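Local structure of histone acetyltransferase (Trypanosoma brucei brucei, 6IF4) at residues Val10-His15 / Arg50-Ser55. The protein probably acetylates histone lysines as a MYST-family acetyltransferase, of which this fragment is the presumed Tudor domain. Sequence-based numbering, arbitrary orientation.
Sequences VYATLH and RWLPGS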
# COMPACT_ATOMS: atom_id res chain seq x y z
N VAL B 10 -1.37 -1.38 -7.34
CA VAL B 10 -0.03 -1.77 -6.90
C VAL B 10 -0.04 -3.26 -6.57
O VAL B 10 -1.09 -3.91 -6.52
CB VAL B 10 0.44 -0.97 -5.68
CG1 VAL B 10 0.52 0.53 -6.00
CG2 VAL B 10 -0.48 -1.23 -4.49
N TYR B 11 1.15 -3.79 -6.34
CA TYR B 11 1.34 -5.06 -5.66
C TYR B 11 1.86 -4.75 -4.26
O TYR B 11 2.76 -3.92 -4.09
CB TYR B 11 2.33 -5.96 -6.39
CG TYR B 11 1.81 -6.57 -7.67
CD1 TYR B 11 0.87 -7.60 -7.64
CD2 TYR B 11 2.25 -6.13 -8.91
CE1 TYR B 11 0.39 -8.17 -8.81
CE2 TYR B 11 1.78 -6.69 -10.08
CZ TYR B 11 0.85 -7.70 -10.02
OH TYR B 11 0.38 -8.26 -11.19
N ALA B 12 1.30 -5.42 -3.26
CA ALA B 12 1.66 -5.19 -1.87
C ALA B 12 1.98 -6.52 -1.20
O ALA B 12 1.28 -7.51 -1.41
CB ALA B 12 0.54 -4.47 -1.11
N THR B 13 3.05 -6.53 -0.41
CA THR B 13 3.37 -7.73 0.33
C THR B 13 2.34 -7.97 1.42
O THR B 13 1.79 -7.04 2.01
CB THR B 13 4.77 -7.64 0.95
OG1 THR B 13 4.82 -6.52 1.84
CG2 THR B 13 5.82 -7.49 -0.13
N LEU B 14 2.09 -9.25 1.69
CA LEU B 14 1.19 -9.64 2.77
C LEU B 14 1.63 -11.04 3.18
O LEU B 14 1.39 -12.00 2.45
CB LEU B 14 -0.27 -9.63 2.32
CG LEU B 14 -1.29 -10.30 3.24
CD1 LEU B 14 -1.36 -9.58 4.58
CD2 LEU B 14 -2.66 -10.34 2.57
N HIS B 15 2.28 -11.14 4.34
CA HIS B 15 2.87 -12.39 4.79
C HIS B 15 3.84 -12.94 3.74
O HIS B 15 3.72 -14.07 3.27
CB HIS B 15 1.78 -13.40 5.16
CG HIS B 15 0.86 -12.91 6.23
ND1 HIS B 15 -0.49 -12.74 6.04
CD2 HIS B 15 1.10 -12.54 7.51
CE1 HIS B 15 -1.04 -12.29 7.15
NE2 HIS B 15 -0.10 -12.16 8.06
N ARG B 50 -4.19 -2.34 5.50
CA ARG B 50 -3.14 -1.92 6.44
C ARG B 50 -2.27 -0.80 5.89
O ARG B 50 -2.26 -0.56 4.74
CB ARG B 50 -2.21 -3.08 6.77
CG ARG B 50 -1.68 -3.84 5.59
CD ARG B 50 -1.08 -5.14 6.11
NE ARG B 50 -2.18 -6.05 6.29
CZ ARG B 50 -2.25 -7.07 7.10
NH1 ARG B 50 -1.25 -7.37 7.90
NH2 ARG B 50 -3.33 -7.81 7.12
N TRP B 51 -1.60 -0.16 6.82
CA TRP B 51 -0.63 0.87 6.48
C TRP B 51 0.70 0.22 6.15
O TRP B 51 1.19 -0.62 6.92
CB TRP B 51 -0.48 1.87 7.63
CG TRP B 51 -1.67 2.75 7.82
CD1 TRP B 51 -2.68 2.57 8.71
CD2 TRP B 51 -1.97 3.96 7.11
NE1 TRP B 51 -3.60 3.58 8.60
CE2 TRP B 51 -3.18 4.45 7.63
CE3 TRP B 51 -1.33 4.67 6.09
CZ2 TRP B 51 -3.77 5.62 7.16
CZ3 TRP B 51 -1.91 5.83 5.62
CH2 TRP B 51 -3.12 6.29 6.15
N LEU B 52 1.30 0.60 5.03
CA LEU B 52 2.58 0.03 4.62
C LEU B 52 3.49 1.11 4.10
O LEU B 52 3.03 2.12 3.54
CB LEU B 52 2.39 -1.04 3.53
CG LEU B 52 1.58 -2.28 3.91
CD1 LEU B 52 1.30 -3.14 2.69
CD2 LEU B 52 2.31 -3.07 4.99
N PRO B 53 4.80 0.97 4.27
CA PRO B 53 5.76 1.87 3.64
C PRO B 53 5.92 1.51 2.16
O PRO B 53 5.48 0.47 1.69
CB PRO B 53 7.05 1.62 4.42
CG PRO B 53 6.95 0.19 4.82
CD PRO B 53 5.48 -0.06 5.09
N GLY B 54 6.59 2.42 1.44
CA GLY B 54 6.81 2.19 0.02
C GLY B 54 7.63 0.95 -0.27
O GLY B 54 7.50 0.35 -1.34
N SER B 55 8.48 0.54 0.68
CA SER B 55 9.33 -0.63 0.48
C SER B 55 8.53 -1.92 0.35
O SER B 55 9.09 -2.94 -0.08
CB SER B 55 10.33 -0.76 1.63
OG SER B 55 9.69 -0.62 2.89
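A12 and L52 meet where strands 9-13 and 50-53 face each other across the interior of a small, strongly curved antiparallel sheet, a compact example of how side chains join strands that share no hydrogen bonds. The CB of A12 lies 4.1 Å from CD1 of L52, while the nearest CA atoms, those of the same two residues, stand 8.4 Å apart. The leucine bridges this gap because its CG is turned anti to the carbonyl carbon (chi1 -63°) on a CB that points toward strand 9-13. One step on, T13 contributes backbone: its carbonyl O sits 4.0 Å from the same methyl, CD1 of L52, and accepts a hydrogen bond from the hydroxyl of Y41. L52 itself also rests on V39 and Y41 of the neighbouring strand 35-41.

Beyond the strand end, buried L14 reaches R50. The CD1 methyl of L14 is centred over one face of the R50 guanidinium, 3.6 Å above its plane, and approaches CZ of R50 to 3.7 Å; the two side chains cross at nearly a right angle. A bend at chi3 (82°) turns the arginine's flat end to meet the methyl; the methyl lies over the face of the group, while NE of R50 donates a hydrogen bond to the carbonyl O of M48. Y41 and M48 also pack against L14. Strands 9-13 and 50-53 are separated in sheet order by 18-28 and 35-41, and their meeting through side chains across the curved sheet is characteristic of the SH3-like barrel of Tudor and chromo-barrel domains.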